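Local atomic coordinates of Alpha/beta hydrolase (Paenibacillus sp. VTT E-133280, PDB entry 6TJ2), a protein that probably hydrolyses methyl salicylate to salicylic acid, as an extracellular esterase resembling a tobacco salicylic acid-binding protein. Residues H92-K104 and F118-V130. Numbering follows the deposited sequence.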
loop_
_atom_site.group_PDB
_atom_site.type_symbol
_atom_site.label_atom_id
_atom_site.label_comp_id
_atom_site.label_asym_id
_atom_site.label_seq_id
_atom_site.Cartn_x
_atom_site.Cartn_y
_atom_site.Cartn_z
ATOM N N HIS A 92 -20.236 15.509 -21.548
ATOM C CA HIS A 92 -19.278 14.380 -21.750
ATOM C C HIS A 92 -19.269 13.955 -23.210
ATOM O O HIS A 92 -18.184 13.645 -23.768
ATOM C CB HIS A 92 -19.638 13.183 -20.824
ATOM C CG HIS A 92 -18.430 12.360 -20.490
ATOM N ND1 HIS A 92 -17.924 11.440 -21.359
ATOM C CD2 HIS A 92 -17.691 12.349 -19.377
ATOM C CE1 HIS A 92 -16.917 10.832 -20.772
ATOM N NE2 HIS A 92 -16.685 11.405 -19.570
ATOM N N GLU A 93 -20.407 13.966 -23.884
ATOM C CA GLU A 93 -20.467 13.597 -25.309
ATOM C C GLU A 93 -19.637 14.580 -26.131
ATOM O O GLU A 93 -18.943 14.151 -27.036
ATOM C CB GLU A 93 -21.922 13.592 -25.731
ATOM C CG GLU A 93 -22.123 13.274 -27.185
ATOM C CD GLU A 93 -23.577 13.224 -27.602
ATOM O OE1 GLU A 93 -24.450 13.010 -26.728
ATOM O OE2 GLU A 93 -23.803 13.275 -28.826
ATOM N N GLN A 94 -19.719 15.863 -25.838
ATOM C CA GLN A 94 -18.959 16.865 -26.610
ATOM C C GLN A 94 -17.459 16.670 -26.356
ATOM O O GLN A 94 -16.651 16.795 -27.289
ATOM C CB GLN A 94 -19.383 18.286 -26.235
ATOM C CG GLN A 94 -20.754 18.683 -26.796
ATOM C CD GLN A 94 -21.231 19.976 -26.187
ATOM O OE1 GLN A 94 -21.122 20.257 -25.015
ATOM N NE2 GLN A 94 -21.779 20.826 -27.061
ATOM N N ILE A 95 -17.061 16.398 -25.111
ATOM C CA ILE A 95 -15.614 16.134 -24.814
ATOM C C ILE A 95 -15.188 14.906 -25.599
ATOM O O ILE A 95 -14.115 14.934 -26.282
ATOM C CB ILE A 95 -15.459 15.954 -23.294
ATOM C CG1 ILE A 95 -15.620 17.293 -22.586
ATOM C CG2 ILE A 95 -14.114 15.288 -23.003
ATOM C CD1 ILE A 95 -15.655 17.216 -21.086
ATOM N N THR A 96 -15.932 13.831 -25.551
ATOM C CA THR A 96 -15.576 12.566 -26.193
ATOM C C THR A 96 -15.445 12.812 -27.690
ATOM O O THR A 96 -14.470 12.386 -28.286
ATOM C CB THR A 96 -16.614 11.509 -25.880
ATOM O OG1 THR A 96 -16.644 11.308 -24.469
ATOM C CG2 THR A 96 -16.363 10.231 -26.622
ATOM N N LYS A 97 -16.404 13.529 -28.296
ATOM C CA LYS A 97 -16.376 13.768 -29.735
ATOM C C LYS A 97 -15.163 14.600 -30.071
ATOM O O LYS A 97 -14.513 14.311 -31.107
ATOM C CB LYS A 97 -17.652 14.466 -30.210
ATOM C CG LYS A 97 -17.601 14.846 -31.686
ATOM C CD LYS A 97 -18.946 15.212 -32.257
ATOM C CE LYS A 97 -18.997 15.062 -33.770
ATOM N NZ LYS A 97 -18.077 15.984 -34.418
ATOM N N SER A 98 -14.793 15.562 -29.263
ATOM C CA SER A 98 -13.583 16.372 -29.597
ATOM C C SER A 98 -12.315 15.507 -29.644
ATOM O O SER A 98 -11.428 15.714 -30.478
ATOM C CB SER A 98 -13.442 17.569 -28.691
ATOM O OG SER A 98 -13.095 17.234 -27.340
ATOM N N VAL A 99 -12.199 14.522 -28.771
ATOM C CA VAL A 99 -11.009 13.640 -28.767
ATOM C C VAL A 99 -11.093 12.647 -29.905
ATOM O O VAL A 99 -10.087 12.411 -30.604
ATOM C CB VAL A 99 -10.872 12.947 -27.424
ATOM C CG1 VAL A 99 -9.685 11.972 -27.461
ATOM C CG2 VAL A 99 -10.724 13.966 -26.310
ATOM N N VAL A 100 -12.254 12.085 -30.169
ATOM C CA VAL A 100 -12.416 11.152 -31.321
ATOM C C VAL A 100 -12.089 11.909 -32.607
ATOM O O VAL A 100 -11.380 11.342 -33.485
ATOM C CB VAL A 100 -13.836 10.567 -31.359
ATOM C CG1 VAL A 100 -14.100 9.852 -32.671
ATOM C CG2 VAL A 100 -14.065 9.651 -30.158
ATOM N N ASP A 101 -12.567 13.133 -32.751
ATOM C CA ASP A 101 -12.297 13.909 -33.994
ATOM C C ASP A 101 -10.804 14.183 -34.113
ATOM O O ASP A 101 -10.281 14.170 -35.230
ATOM C CB ASP A 101 -13.112 15.186 -34.017
ATOM C CG ASP A 101 -14.610 15.018 -34.262
ATOM O OD1 ASP A 101 -15.010 13.945 -34.731
ATOM O OD2 ASP A 101 -15.302 16.028 -33.976
ATOM N N TYR A 102 -10.112 14.468 -33.021
ATOM C CA TYR A 102 -8.644 14.722 -33.079
ATOM C C TYR A 102 -7.954 13.463 -33.584
ATOM O O TYR A 102 -7.071 13.528 -34.500
ATOM C CB TYR A 102 -8.177 15.134 -31.674
ATOM C CG TYR A 102 -6.699 15.274 -31.509
ATOM C CD1 TYR A 102 -6.095 16.520 -31.562
ATOM C CD2 TYR A 102 -5.923 14.168 -31.186
ATOM C CE1 TYR A 102 -4.728 16.651 -31.389
ATOM C CE2 TYR A 102 -4.566 14.288 -31.012
ATOM C CZ TYR A 102 -3.966 15.539 -31.082
ATOM O OH TYR A 102 -2.606 15.697 -30.856
ATOM N N ILE A 103 -8.308 12.305 -33.055
ATOM C CA ILE A 103 -7.719 10.994 -33.436
ATOM C C ILE A 103 -8.012 10.731 -34.916
ATOM O O ILE A 103 -7.076 10.359 -35.658
ATOM C CB ILE A 103 -8.269 9.875 -32.537
ATOM C CG1 ILE A 103 -7.684 9.997 -31.134
ATOM C CG2 ILE A 103 -8.022 8.492 -33.112
ATOM C CD1 ILE A 103 -8.453 9.294 -30.053
ATOM N N LYS A 104 -9.212 11.009 -35.396
ATOM C CA LYS A 104 -9.576 10.676 -36.798
ATOM C C LYS A 104 -8.862 11.650 -37.716
ATOM O O LYS A 104 -8.362 11.237 -38.774
ATOM C CB LYS A 104 -11.084 10.748 -36.991
ATOM C CG LYS A 104 -11.781 9.594 -36.334
ATOM C CD LYS A 104 -13.258 9.770 -36.451
ATOM C CE LYS A 104 -13.989 8.532 -36.026
ATOM N NZ LYS A 104 -15.437 8.803 -36.189
ATOM N N PHE A 118 -10.274 12.385 -14.261
ATOM C CA PHE A 118 -11.520 12.418 -15.047
ATOM C C PHE A 118 -11.223 11.887 -16.436
ATOM O O PHE A 118 -12.096 11.332 -17.123
ATOM C CB PHE A 118 -12.014 13.857 -15.116
ATOM C CG PHE A 118 -13.050 14.150 -16.176
ATOM C CD1 PHE A 118 -14.373 13.768 -16.027
ATOM C CD2 PHE A 118 -12.701 14.719 -17.394
ATOM C CE1 PHE A 118 -15.312 13.979 -17.030
ATOM C CE2 PHE A 118 -13.640 14.926 -18.409
ATOM C CZ PHE A 118 -14.943 14.553 -18.218
ATOM N N GLY A 119 -10.006 12.064 -16.938
ATOM C CA GLY A 119 -9.586 11.506 -18.202
ATOM C C GLY A 119 -9.768 10.003 -18.334
ATOM O O GLY A 119 -9.905 9.520 -19.458
ATOM N N GLY A 120 -9.831 9.268 -17.207
ATOM C CA GLY A 120 -10.201 7.849 -17.319
ATOM C C GLY A 120 -11.571 7.637 -17.913
ATOM O O GLY A 120 -11.778 6.687 -18.692
ATOM N N SER A 121 -12.518 8.490 -17.565
ATOM C CA SER A 121 -13.872 8.370 -18.143
ATOM C C SER A 121 -13.872 8.700 -19.632
ATOM O O SER A 121 -14.622 8.054 -20.417
ATOM C CB SER A 121 -14.899 9.174 -17.412
ATOM O OG SER A 121 -14.763 10.557 -17.629
ATOM N N VAL A 122 -13.021 9.609 -20.046
ATOM C CA VAL A 122 -12.869 10.015 -21.449
ATOM C C VAL A 122 -12.196 8.906 -22.243
ATOM O O VAL A 122 -12.638 8.603 -23.372
ATOM C CB VAL A 122 -12.118 11.341 -21.540
ATOM C CG1 VAL A 122 -11.963 11.732 -23.012
ATOM C CG2 VAL A 122 -12.844 12.441 -20.760
ATOM N N ILE A 123 -11.161 8.259 -21.715
ATOM C CA ILE A 123 -10.575 7.135 -22.474
ATOM C C ILE A 123 -11.588 6.003 -22.613
ATOM O O ILE A 123 -11.596 5.298 -23.657
ATOM C CB ILE A 123 -9.204 6.665 -21.989
ATOM C CG1 ILE A 123 -9.275 5.922 -20.655
ATOM C CG2 ILE A 123 -8.262 7.863 -21.955
ATOM C CD1 ILE A 123 -7.919 5.658 -20.031
ATOM N N GLN A 124 -12.467 5.788 -21.603
ATOM C CA GLN A 124 -13.525 4.762 -21.764
ATOM C C GLN A 124 -14.429 5.114 -22.940
ATOM O O GLN A 124 -14.695 4.242 -23.795
ATOM C CB GLN A 124 -14.324 4.630 -20.478
ATOM C CG GLN A 124 -13.571 3.988 -19.313
ATOM C CD GLN A 124 -14.406 4.085 -18.061
ATOM O OE1 GLN A 124 -14.867 5.191 -17.700
ATOM N NE2 GLN A 124 -14.661 2.952 -17.400
ATOM N N THR A 125 -14.968 6.313 -22.968
ATOM C CA THR A 125 -15.967 6.671 -23.973
ATOM C C THR A 125 -15.322 6.827 -25.340
ATOM O O THR A 125 -15.936 6.407 -26.358
ATOM C CB THR A 125 -16.750 7.896 -23.548
ATOM O OG1 THR A 125 -15.856 8.979 -23.322
ATOM C CG2 THR A 125 -17.620 7.645 -22.342
ATOM N N VAL A 126 -14.074 7.255 -25.401
ATOM C CA VAL A 126 -13.347 7.316 -26.677
ATOM C C VAL A 126 -13.103 5.919 -27.241
ATOM O O VAL A 126 -13.334 5.670 -28.442
ATOM C CB VAL A 126 -12.053 8.118 -26.544
ATOM C CG1 VAL A 126 -11.123 7.970 -27.744
ATOM C CG2 VAL A 126 -12.374 9.597 -26.295
ATOM N N SER A 127 -12.677 4.988 -26.387
ATOM C CA SER A 127 -12.363 3.624 -26.833
ATOM C C SER A 127 -13.597 2.960 -27.401
ATOM O O SER A 127 -13.408 2.094 -28.282
ATOM C CB SER A 127 -11.724 2.839 -25.749
ATOM O OG SER A 127 -12.687 2.500 -24.791
ATOM N N GLN A 128 -14.811 3.352 -26.986
ATOM C CA GLN A 128 -16.074 2.765 -27.546
ATOM C C GLN A 128 -16.236 3.081 -29.015
ATOM O O GLN A 128 -16.960 2.330 -29.731
ATOM C CB GLN A 128 -17.280 3.305 -26.767
ATOM C CG GLN A 128 -17.233 2.780 -25.369
ATOM C CD GLN A 128 -18.457 3.066 -24.549
ATOM O OE1 GLN A 128 -19.074 4.144 -24.625
ATOM N NE2 GLN A 128 -18.685 2.202 -23.638
ATOM N N GLN A 129 -15.713 4.203 -29.468
ATOM C CA GLN A 129 -15.931 4.721 -30.828
ATOM C C GLN A 129 -14.786 4.377 -31.755
ATOM O O GLN A 129 -15.054 4.287 -32.966
ATOM C CB GLN A 129 -16.115 6.235 -30.737
ATOM C CG GLN A 129 -17.407 6.585 -30.029
ATOM C CD GLN A 129 -17.746 8.033 -30.206
ATOM O OE1 GLN A 129 -17.555 8.627 -31.285
ATOM N NE2 GLN A 129 -18.286 8.583 -29.127
ATOM N N VAL A 130 -13.553 4.180 -31.261
ATOM C CA VAL A 130 -12.375 3.893 -32.125
ATOM C C VAL A 130 -11.610 2.694 -31.610
ATOM O O VAL A 130 -10.383 2.697 -31.555
ATOM C CB VAL A 130 -11.475 5.130 -32.288
ATOM C CG1 VAL A 130 -12.194 6.224 -33.066
ATOM C CG2 VAL A 130 -10.937 5.700 -30.984
HETATM O O HOH W 1 -19.332 11.515 -28.353
HETATM O O HOH W 2 -15.860 5.998 -35.020
#
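H92 reaches S121 with the outer nitrogen of its imidazole: NE2 donates to S121 OG over 2.9 Å, nearly straight and in the plane of the ring. With CG roughly anti to the backbone N (chi1 -152°), the ring is brought up to helix 119-129. T125 OG1 meets the same ring at its edge, 3.3 Å from CE1, while the F118 ring lies obliquely against it, planes at 70°. T96 and T125 put their hydroxyls 2.7 Å apart, OG1 to OG1, a close polar pair between two beta-branched residues; the methyl of T96 lies against V126, that of T125 against the H92 ring. Next to this pair V126 is a knob in the hole formed by T96, V99, V100 and I103; its CG2 touches V99 CG1 at 3.8 Å and its CG1 meets I103 CD1, short branched side chains suiting segments whose axes approach to 9.2 Å and cross at -61°. These are neighbouring helices of the alpha/beta-hydrolase fold; helix 119-129 follows strand 111-117 and what is probably the nucleophile elbow, with S117 just before F118. Further out, I95 CD1 and P209 also touch F118, and I95 CG2 packs on V122. In the second shell S121 OG commits its proton to F118 O, in the carbonyl plane at 2.8 Å, and accepts from H92. T96 OG1 donates to H92 O, which also takes T96 N; T125 OG1 has V122 O within reach besides T96. With an alanine in place of H92, S121 OG would probably lose its donor and F118 the ring beside it. Nearer solvent, Q129 sets its amide against V100 CG2 (OE1 3.8 Å) and T96 CG2 (NE2 3.6 Å); one water joins NE2 to E93 O, another the Q129 backbone O to K104 NZ.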